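Local coordinates for protein BfpC (Escherichia coli, PDB 3VHJ) that serves as an essential membrane component of type IV pilus biogenesis, its N-terminal cytoplasmic domain probably cooperating with the pilus-biogenesis protein BfpD, at residues V8-V18 with P90-V98; L20-T31 with V49-V60. The protein carries 1 engineered substitution. All blocks are in the same frame, centred on the assembly; numbering follows the deposited sequence.

Contact 1 (V8-V18 with P90-V98); sequences VAVIGSKQYAV and PADNELWLV
N93 holds the edge of strand 8-11 with both ends of its amide. N93 ND2 gives a hydrogen bond to V8 O at 3.0 Å, in the plane of the amide. N93 OD1 takes V10 N at 3.0 Å, but that donor stands above the carbonyl plane, not on a lone pair. With CG between its own backbone N and carbonyl carbon (chi1 59°), the amide is turned onto the strand, and V10 CG2 packs on N93 CG. With an alanine in place of N93, V8 O and V10 N would probably be left without these mates, and V10 CG2 would lose the amide part of its packing. Next along the edge, D92 N bonds to V10 O at 2.8 Å. D92 OD2 receives G12 N at 2.6 Å on its anti side, gripping the type II' turn I11-K14. Behind the polar edge, A9 CB meets L95 CD2 at 4.0 Å, and V18 CG2 meets L97 CD2 at 3.9 Å. A91 N bonds to L95 O, closing the loop of D92 and N93. The contact joins strand 8-11, the outer strand of a beta hairpin, to the loop between strands 85-90 and 96-101. L74 of helix 74-77 touches V18 and L97; S112 of strand 107-113 touches V18 and L95.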
loop_
_atom_site.group_PDB
_atom_site.type_symbol
_atom_site.label_atom_id
_atom_site.label_comp_id
_atom_site.label_asym_id
_atom_site.label_seq_id
_atom_site.Cartn_x
_atom_site.Cartn_y
_atom_site.Cartn_z
ATOM N N VAL A 8 3.334 -0.095 10.471
ATOM C CA VAL A 8 3.684 -1.511 10.472
ATOM C C VAL A 8 2.481 -2.400 10.746
ATOM O O VAL A 8 1.884 -2.347 11.818
ATOM C CB VAL A 8 4.791 -1.815 11.511
ATOM C CG1 VAL A 8 5.159 -3.290 11.477
ATOM C CG2 VAL A 8 6.019 -0.971 11.214
ATOM N N ALA A 9 2.134 -3.234 9.773
ATOM C CA ALA A 9 0.997 -4.122 9.936
ATOM C C ALA A 9 1.449 -5.551 10.179
ATOM O O ALA A 9 2.525 -5.956 9.743
ATOM C CB ALA A 9 0.108 -4.061 8.694
ATOM N N VAL A 10 0.625 -6.306 10.895
ATOM C CA VAL A 10 0.915 -7.708 11.159
ATOM C C VAL A 10 -0.164 -8.529 10.469
ATOM O O VAL A 10 -1.355 -8.275 10.636
ATOM C CB VAL A 10 0.876 -8.054 12.669
ATOM C CG1 VAL A 10 1.051 -9.560 12.858
ATOM C CG2 VAL A 10 1.965 -7.311 13.411
ATOM N N ILE A 11 0.262 -9.495 9.668
ATOM C CA ILE A 11 -0.664 -10.377 8.978
ATOM C C ILE A 11 -0.102 -11.765 9.212
ATOM O O ILE A 11 0.886 -12.155 8.597
ATOM C CB ILE A 11 -0.721 -10.079 7.467
ATOM C CG1 ILE A 11 -1.176 -8.635 7.243
ATOM C CG2 ILE A 11 -1.690 -11.038 6.783
ATOM C CD1 ILE A 11 -1.033 -8.162 5.812
ATOM N N GLY A 12 -0.724 -12.500 10.125
ATOM C CA GLY A 12 -0.241 -13.830 10.436
ATOM C C GLY A 12 1.074 -13.721 11.184
ATOM O O GLY A 12 1.162 -13.029 12.199
ATOM N N SER A 13 2.104 -14.393 10.683
ATOM C CA SER A 13 3.412 -14.351 11.329
ATOM C C SER A 13 4.340 -13.372 10.626
ATOM O O SER A 13 5.544 -13.365 10.880
ATOM C CB SER A 13 4.055 -15.743 11.316
ATOM O OG SER A 13 4.391 -16.140 9.994
ATOM N N LYS A 14 3.786 -12.541 9.747
ATOM C CA LYS A 14 4.605 -11.586 9.005
ATOM C C LYS A 14 4.301 -10.130 9.333
ATOM O O LYS A 14 3.169 -9.768 9.649
ATOM C CB LYS A 14 4.429 -11.796 7.499
ATOM C CG LYS A 14 4.691 -13.216 7.007
ATOM C CD LYS A 14 6.139 -13.632 7.194
ATOM C CE LYS A 14 6.362 -15.042 6.655
ATOM N NZ LYS A 14 7.752 -15.532 6.881
ATOM N N GLN A 15 5.330 -9.300 9.246
ATOM C CA GLN A 15 5.194 -7.874 9.502
ATOM C C GLN A 15 5.452 -7.166 8.179
ATOM O O GLN A 15 6.343 -7.561 7.421
ATOM C CB GLN A 15 6.196 -7.437 10.577
ATOM C CG GLN A 15 5.800 -7.926 11.976
ATOM C CD GLN A 15 6.866 -7.688 13.031
ATOM O OE1 GLN A 15 6.684 -8.042 14.201
ATOM N NE2 GLN A 15 7.984 -7.098 12.628
ATOM N N TYR A 16 4.660 -6.138 7.896
ATOM C CA TYR A 16 4.787 -5.401 6.646
ATOM C C TYR A 16 4.716 -3.904 6.851
ATOM O O TYR A 16 3.988 -3.419 7.720
ATOM C CB TYR A 16 3.651 -5.761 5.699
ATOM C CG TYR A 16 3.558 -7.216 5.336
ATOM C CD1 TYR A 16 4.263 -7.725 4.252
ATOM C CD2 TYR A 16 2.731 -8.078 6.051
ATOM C CE1 TYR A 16 4.143 -9.060 3.878
ATOM C CE2 TYR A 16 2.606 -9.417 5.687
ATOM C CZ TYR A 16 3.313 -9.898 4.597
ATOM O OH TYR A 16 3.179 -11.211 4.207
ATOM N N ALA A 17 5.455 -3.179 6.021
ATOM C CA ALA A 17 5.444 -1.730 6.062
ATOM C C ALA A 17 4.213 -1.314 5.266
ATOM O O ALA A 17 4.050 -1.724 4.115
ATOM C CB ALA A 17 6.709 -1.177 5.400
ATOM N N VAL A 18 3.338 -0.524 5.883
ATOM C CA VAL A 18 2.136 -0.037 5.215
ATOM C C VAL A 18 2.085 1.487 5.342
ATOM O O VAL A 18 2.878 2.083 6.071
ATOM C CB VAL A 18 0.839 -0.651 5.834
ATOM C CG1 VAL A 18 0.825 -2.158 5.621
ATOM C CG2 VAL A 18 0.764 -0.338 7.325
ATOM N N PRO A 90 -8.786 -5.498 7.993
ATOM C CA PRO A 90 -8.303 -5.359 9.368
ATOM C C PRO A 90 -6.995 -6.151 9.419
ATOM O O PRO A 90 -6.945 -7.274 8.916
ATOM C CB PRO A 90 -9.378 -6.061 10.207
ATOM C CG PRO A 90 -10.498 -6.400 9.225
ATOM C CD PRO A 90 -9.831 -6.529 7.903
ATOM N N ALA A 91 -5.940 -5.577 9.988
ATOM C CA ALA A 91 -4.678 -6.306 10.118
ATOM C C ALA A 91 -4.806 -7.049 11.446
ATOM O O ALA A 91 -5.813 -6.897 12.140
ATOM C CB ALA A 91 -3.495 -5.346 10.158
ATOM N N ASP A 92 -3.803 -7.838 11.813
ATOM C CA ASP A 92 -3.879 -8.593 13.060
ATOM C C ASP A 92 -3.492 -7.802 14.298
ATOM O O ASP A 92 -3.703 -8.264 15.420
ATOM C CB ASP A 92 -2.994 -9.840 12.990
ATOM C CG ASP A 92 -3.464 -10.833 11.955
ATOM O OD1 ASP A 92 -4.614 -10.710 11.492
ATOM O OD2 ASP A 92 -2.686 -11.746 11.614
ATOM N N ASN A 93 -2.942 -6.609 14.103
ATOM C CA ASN A 93 -2.492 -5.801 15.227
ATOM C C ASN A 93 -3.252 -4.501 15.501
ATOM O O ASN A 93 -2.646 -3.443 15.658
ATOM C CB ASN A 93 -0.999 -5.505 15.057
ATOM C CG ASN A 93 -0.695 -4.765 13.766
ATOM O OD1 ASN A 93 -1.370 -4.958 12.753
ATOM N ND2 ASN A 93 0.338 -3.923 13.792
ATOM N N GLU A 94 -4.578 -4.582 15.569
ATOM C CA GLU A 94 -5.400 -3.411 15.871
ATOM C C GLU A 94 -5.241 -2.303 14.838
ATOM O O GLU A 94 -5.376 -1.119 15.160
ATOM C CB GLU A 94 -5.017 -2.836 17.239
ATOM C CG GLU A 94 -4.658 -3.857 18.312
ATOM C CD GLU A 94 -5.860 -4.599 18.834
ATOM O OE1 GLU A 94 -5.730 -5.280 19.874
ATOM O OE2 GLU A 94 -6.932 -4.505 18.204
ATOM N N LEU A 95 -4.943 -2.672 13.601
ATOM C CA LEU A 95 -4.764 -1.669 12.565
ATOM C C LEU A 95 -5.687 -1.970 11.389
ATOM O O LEU A 95 -5.942 -3.131 11.078
ATOM C CB LEU A 95 -3.302 -1.675 12.106
ATOM C CG LEU A 95 -2.770 -0.568 11.201
ATOM C CD1 LEU A 95 -2.756 0.764 11.952
ATOM C CD2 LEU A 95 -1.355 -0.940 10.757
ATOM N N TRP A 96 -6.189 -0.920 10.749
ATOM C CA TRP A 96 -7.054 -1.076 9.592
ATOM C C TRP A 96 -6.321 -0.589 8.359
ATOM O O TRP A 96 -5.678 0.459 8.384
ATOM C CB TRP A 96 -8.355 -0.298 9.776
ATOM C CG TRP A 96 -9.264 -0.993 10.725
ATOM C CD1 TRP A 96 -9.249 -0.914 12.092
ATOM C CD2 TRP A 96 -10.263 -1.955 10.387
ATOM N NE1 TRP A 96 -10.179 -1.777 12.622
ATOM C CE2 TRP A 96 -10.815 -2.429 11.598
ATOM C CE3 TRP A 96 -10.748 -2.468 9.175
ATOM C CZ2 TRP A 96 -11.827 -3.391 11.633
ATOM C CZ3 TRP A 96 -11.755 -3.424 9.209
ATOM C CH2 TRP A 96 -12.283 -3.875 10.433
ATOM N N LEU A 97 -6.431 -1.356 7.282
ATOM C CA LEU A 97 -5.758 -1.034 6.035
ATOM C C LEU A 97 -6.733 -0.764 4.893
ATOM O O LEU A 97 -7.749 -1.439 4.767
ATOM C CB LEU A 97 -4.853 -2.202 5.633
ATOM C CG LEU A 97 -3.900 -2.745 6.702
ATOM C CD1 LEU A 97 -3.191 -3.980 6.151
ATOM C CD2 LEU A 97 -2.898 -1.667 7.110
ATOM N N VAL A 98 -6.423 0.239 4.076
ATOM C CA VAL A 98 -7.235 0.552 2.906
ATOM C C VAL A 98 -6.233 0.591 1.761
ATOM O O VAL A 98 -5.317 1.411 1.762
ATOM C CB VAL A 98 -7.942 1.913 3.020
ATOM C CG1 VAL A 98 -8.742 2.188 1.738
ATOM C CG2 VAL A 98 -8.879 1.904 4.225
#

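Contact 2 (L20-T31 with V49-V60); sequences LLWGSSQDTETT and VIGRFQGEQFAV
A59 and W22 form the apolar centre on one face of an antiparallel strand pair. A59 CB sits over the middle of the W22 six-membered ring, 3.4 Å from its centroid and 2° off the normal, a CH-pi contact. I50 CD1 crosses to W22 CZ3 at 3.5 Å, and L20 CD1 reaches A59 CB at 3.9 Å. W22 CG is anti to its carbonyl carbon (chi1 -66°), which lets the indole lie over A59.

On the other face, the F58 ring covers the backbone of G23. G23 CA is 4.1 Å from the F58 centroid, and G23 O stands over the ring centre. The lack of a side chain at G23 lets the ring lie on the backbone. This is the cross-strand pairing called aromatic rescue of glycine. T31 CG2 meets the edge of the F58 ring, 3.9 Å from CD2.

Two hydrogen bonds join L21 with V60 and two join G23 with F58; F58 N to G23 O is 2.8 Å. Beyond strand 21-23 the polar edge begins. One water accepts from S25 N at 2.8 Å, donates to E56 O and hydrogen-bonds T31 OG1. It ties the start of helix 31-42 to strand 55-60. S25 OG also donates to E29 O.

The polar ends near the centre are satisfied from outside: W22 NE1 by D110, and the Q57 amide by V107 N and G105 O. The chemistry therefore implies an edge strand held by backbone bonds and two aromatic rings, with solvent entering as a bridge where the strand pairing stops.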
loop_
_atom_site.group_PDB
_atom_site.type_symbol
_atom_site.label_atom_id
_atom_site.label_comp_id
_atom_site.label_asym_id
_atom_site.label_seq_id
_atom_site.Cartn_x
_atom_site.Cartn_y
_atom_site.Cartn_z
ATOM N N LEU A 20 2.775 3.711 3.010
ATOM C CA LEU A 20 3.932 4.309 2.357
ATOM C C LEU A 20 3.429 5.302 1.316
ATOM O O LEU A 20 2.265 5.260 0.925
ATOM C CB LEU A 20 4.760 3.230 1.659
ATOM C CG LEU A 20 5.415 2.189 2.569
ATOM C CD1 LEU A 20 5.594 0.899 1.808
ATOM C CD2 LEU A 20 6.747 2.714 3.071
ATOM N N LEU A 21 4.297 6.207 0.885
ATOM C CA LEU A 21 3.932 7.172 -0.142
ATOM C C LEU A 21 4.383 6.562 -1.459
ATOM O O LEU A 21 5.579 6.437 -1.700
ATOM C CB LEU A 21 4.663 8.497 0.072
ATOM C CG LEU A 21 4.436 9.590 -0.981
ATOM C CD1 LEU A 21 2.964 9.976 -1.021
ATOM C CD2 LEU A 21 5.289 10.803 -0.640
ATOM N N TRP A 22 3.429 6.185 -2.303
ATOM C CA TRP A 22 3.744 5.566 -3.578
ATOM C C TRP A 22 3.675 6.535 -4.739
ATOM O O TRP A 22 2.833 7.428 -4.772
ATOM C CB TRP A 22 2.795 4.399 -3.861
ATOM C CG TRP A 22 2.951 3.250 -2.917
ATOM C CD1 TRP A 22 2.381 3.114 -1.681
ATOM C CD2 TRP A 22 3.746 2.083 -3.122
ATOM N NE1 TRP A 22 2.773 1.931 -1.105
ATOM C CE2 TRP A 22 3.612 1.277 -1.971
ATOM C CE3 TRP A 22 4.562 1.637 -4.173
ATOM C CZ2 TRP A 22 4.267 0.048 -1.837
ATOM C CZ3 TRP A 22 5.213 0.419 -4.040
ATOM C CH2 TRP A 22 5.061 -0.363 -2.879
ATOM N N GLY A 23 4.557 6.326 -5.707
ATOM C CA GLY A 23 4.576 7.179 -6.874
ATOM C C GLY A 23 5.288 6.522 -8.037
ATOM O O GLY A 23 5.940 5.487 -7.895
ATOM N N SER A 24 5.127 7.124 -9.206
ATOM C CA SER A 24 5.771 6.645 -10.415
ATOM C C SER A 24 6.096 7.888 -11.227
ATOM O O SER A 24 5.462 8.932 -11.063
ATOM C CB SER A 24 4.849 5.702 -11.197
ATOM O OG SER A 24 3.596 6.300 -11.476
ATOM N N SER A 25 7.103 7.791 -12.079
ATOM C CA SER A 25 7.493 8.933 -12.889
ATOM C C SER A 25 6.508 9.134 -14.022
ATOM O O SER A 25 5.778 8.217 -14.392
ATOM C CB SER A 25 8.877 8.714 -13.479
ATOM O OG SER A 25 8.836 7.676 -14.431
ATOM N N GLN A 26 6.498 10.345 -14.565
ATOM C CA GLN A 26 5.628 10.695 -15.676
ATOM C C GLN A 26 6.445 11.437 -16.721
ATOM O O GLN A 26 7.535 11.927 -16.435
ATOM C CB GLN A 26 4.495 11.615 -15.217
ATOM C CG GLN A 26 3.523 11.006 -14.229
ATOM C CD GLN A 26 2.296 11.876 -14.035
ATOM O OE1 GLN A 26 2.403 13.049 -13.678
ATOM N NE2 GLN A 26 1.121 11.303 -14.272
ATOM N N ASP A 27 5.905 11.523 -17.930
ATOM C CA ASP A 27 6.566 12.237 -19.012
ATOM C C ASP A 27 7.968 11.690 -19.258
ATOM O O ASP A 27 8.161 10.480 -19.350
ATOM C CB ASP A 27 6.634 13.730 -18.672
ATOM C CG ASP A 27 6.945 14.596 -19.880
ATOM O OD1 ASP A 27 6.183 14.534 -20.872
ATOM O OD2 ASP A 27 7.947 15.342 -19.835
ATOM N N THR A 28 8.943 12.585 -19.351
ATOM C CA THR A 28 10.323 12.188 -19.610
ATOM C C THR A 28 11.097 11.954 -18.325
ATOM O O THR A 28 12.319 11.779 -18.343
ATOM C CB THR A 28 11.066 13.262 -20.410
ATOM O OG1 THR A 28 11.111 14.473 -19.644
ATOM C CG2 THR A 28 10.362 13.518 -21.740
ATOM N N GLU A 29 10.389 11.958 -17.204
ATOM C CA GLU A 29 11.032 11.746 -15.918
ATOM C C GLU A 29 11.284 10.255 -15.722
ATOM O O GLU A 29 10.420 9.428 -16.012
ATOM C CB GLU A 29 10.134 12.270 -14.790
ATOM C CG GLU A 29 10.842 12.500 -13.461
ATOM C CD GLU A 29 9.878 12.834 -12.330
ATOM O OE1 GLU A 29 10.352 13.250 -11.253
ATOM O OE2 GLU A 29 8.651 12.668 -12.512
ATOM N N THR A 30 12.475 9.915 -15.246
ATOM C CA THR A 30 12.810 8.525 -14.990
ATOM C C THR A 30 12.318 8.186 -13.586
ATOM O O THR A 30 12.031 9.078 -12.782
ATOM C CB THR A 30 14.330 8.283 -15.031
ATOM O OG1 THR A 30 14.956 9.026 -13.980
ATOM C CG2 THR A 30 14.904 8.707 -16.374
ATOM N N THR A 31 12.219 6.895 -13.301
ATOM C CA THR A 31 11.783 6.431 -11.994
ATOM C C THR A 31 12.781 6.911 -10.950
ATOM O O THR A 31 12.395 7.357 -9.864
ATOM C CB THR A 31 11.707 4.892 -11.975
ATOM O OG1 THR A 31 10.643 4.475 -12.831
ATOM C CG2 THR A 31 11.462 4.365 -10.568
ATOM N N VAL A 49 11.915 0.299 -4.795
ATOM C CA VAL A 49 11.482 0.424 -6.170
ATOM C C VAL A 49 10.941 -0.938 -6.552
ATOM O O VAL A 49 11.582 -1.952 -6.302
ATOM C CB VAL A 49 12.654 0.786 -7.111
ATOM C CG1 VAL A 49 12.169 0.815 -8.555
ATOM C CG2 VAL A 49 13.223 2.142 -6.728
ATOM N N ILE A 50 9.743 -0.970 -7.116
ATOM C CA ILE A 50 9.179 -2.243 -7.525
ATOM C C ILE A 50 8.850 -2.184 -9.003
ATOM O O ILE A 50 8.399 -1.160 -9.518
ATOM C CB ILE A 50 7.920 -2.605 -6.709
ATOM C CG1 ILE A 50 6.767 -1.683 -7.073
ATOM C CG2 ILE A 50 8.222 -2.489 -5.226
ATOM C CD1 ILE A 50 5.449 -2.093 -6.440
ATOM N N GLY A 51 9.105 -3.287 -9.691
ATOM C CA GLY A 51 8.845 -3.331 -11.112
ATOM C C GLY A 51 7.609 -4.136 -11.431
ATOM O O GLY A 51 7.340 -5.170 -10.809
ATOM N N ARG A 52 6.850 -3.644 -12.400
ATOM C CA ARG A 52 5.639 -4.303 -12.853
ATOM C C ARG A 52 5.706 -4.314 -14.375
ATOM O O ARG A 52 6.562 -3.650 -14.967
ATOM C CB ARG A 52 4.405 -3.543 -12.357
ATOM C CG ARG A 52 4.178 -3.659 -10.841
ATOM C CD ARG A 52 3.738 -5.068 -10.459
ATOM N NE ARG A 52 3.480 -5.239 -9.029
ATOM C CZ ARG A 52 4.384 -5.605 -8.125
ATOM N NH1 ARG A 52 5.641 -5.848 -8.483
ATOM N NH2 ARG A 52 4.023 -5.753 -6.855
ATOM N N PHE A 53 4.822 -5.073 -15.009
ATOM C CA PHE A 53 4.819 -5.161 -16.466
ATOM C C PHE A 53 4.667 -3.803 -17.148
ATOM O O PHE A 53 5.442 -3.457 -18.040
ATOM C CB PHE A 53 3.699 -6.090 -16.937
ATOM C CG PHE A 53 3.631 -6.242 -18.432
ATOM C CD1 PHE A 53 4.684 -6.816 -19.133
ATOM C CD2 PHE A 53 2.511 -5.809 -19.137
ATOM C CE1 PHE A 53 4.626 -6.961 -20.521
ATOM C CE2 PHE A 53 2.442 -5.949 -20.527
ATOM C CZ PHE A 53 3.505 -6.528 -21.217
ATOM N N GLN A 54 3.667 -3.037 -16.724
ATOM C CA GLN A 54 3.401 -1.726 -17.311
ATOM C C GLN A 54 4.407 -0.651 -16.903
ATOM O O GLN A 54 4.274 0.509 -17.298
ATOM C CB GLN A 54 1.984 -1.266 -16.946
ATOM C CG GLN A 54 0.881 -2.199 -17.434
ATOM C CD GLN A 54 0.741 -2.211 -18.946
ATOM O OE1 GLN A 54 0.017 -3.036 -19.506
ATOM N NE2 GLN A 54 1.427 -1.289 -19.614
ATOM N N GLY A 55 5.411 -1.031 -16.118
ATOM C CA GLY A 55 6.401 -0.059 -15.696
ATOM C C GLY A 55 6.761 -0.142 -14.226
ATOM O O GLY A 55 6.297 -1.020 -13.497
ATOM N N GLU A 56 7.589 0.791 -13.780
ATOM C CA GLU A 56 8.022 0.798 -12.398
ATOM C C GLU A 56 7.372 1.864 -11.538
ATOM O O GLU A 56 6.729 2.785 -12.036
ATOM C CB GLU A 56 9.539 0.951 -12.341
ATOM C CG GLU A 56 10.265 -0.220 -12.956
ATOM C CD GLU A 56 11.754 -0.106 -12.796
ATOM O OE1 GLU A 56 12.406 0.483 -13.688
ATOM O OE2 GLU A 56 12.267 -0.593 -11.767
ATOM N N GLN A 57 7.545 1.710 -10.231
ATOM C CA GLN A 57 7.011 2.647 -9.263
ATOM C C GLN A 57 7.845 2.521 -7.996
ATOM O O GLN A 57 8.669 1.613 -7.860
ATOM C CB GLN A 57 5.534 2.352 -8.980
ATOM C CG GLN A 57 5.264 1.044 -8.261
ATOM C CD GLN A 57 3.785 0.710 -8.223
ATOM O OE1 GLN A 57 2.969 1.513 -7.780
ATOM N NE2 GLN A 57 3.435 -0.482 -8.694
ATOM N N PHE A 58 7.637 3.434 -7.062
ATOM C CA PHE A 58 8.420 3.416 -5.842
ATOM C C PHE A 58 7.602 3.785 -4.617
ATOM O O PHE A 58 6.533 4.384 -4.720
ATOM C CB PHE A 58 9.579 4.394 -5.996
ATOM C CG PHE A 58 9.148 5.748 -6.475
ATOM C CD1 PHE A 58 8.608 6.676 -5.590
ATOM C CD2 PHE A 58 9.233 6.077 -7.827
ATOM C CE1 PHE A 58 8.158 7.917 -6.046
ATOM C CE2 PHE A 58 8.787 7.309 -8.294
ATOM C CZ PHE A 58 8.247 8.232 -7.401
ATOM N N ALA A 59 8.123 3.410 -3.458
ATOM C CA ALA A 59 7.477 3.715 -2.194
ATOM C C ALA A 59 8.476 4.483 -1.336
ATOM O O ALA A 59 9.667 4.175 -1.333
ATOM C CB ALA A 59 7.062 2.426 -1.491
ATOM N N VAL A 60 7.996 5.495 -0.625
ATOM C CA VAL A 60 8.859 6.270 0.261
ATOM C C VAL A 60 8.335 6.068 1.679
ATOM O O VAL A 60 7.148 6.265 1.937
ATOM C CB VAL A 60 8.850 7.773 -0.108
ATOM C CG1 VAL A 60 9.537 8.591 0.981
ATOM C CG2 VAL A 60 9.594 7.974 -1.426
HETATM O O HOH W 1 8.088 5.216 -12.084
#

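Overall arrangement
Contact 1 and contact 2 lie on opposite sides of the chain's centre, about 24 Å apart between their own centres. They do not touch, but they follow one another in sequence: strand 14-17 of contact 1 leads into strand 21-23 of contact 2. Along the chain, contact 2 is nested inside the loop closed by contact 1. Shared neighbours link them. D110 of strand 107-113 touches V18 and hydrogen-bonds both L20 N and W22 NE1. H67 hydrogen-bonds V18 O and packs against L20. Helix 74-77 touches both: L74 serves contact 1, L75 meets W22 and S76 meets I50. Contact 1 sets the outer edge of one sheet against a loop at the end of another, whereas contact 2 is strand pairing within one sheet.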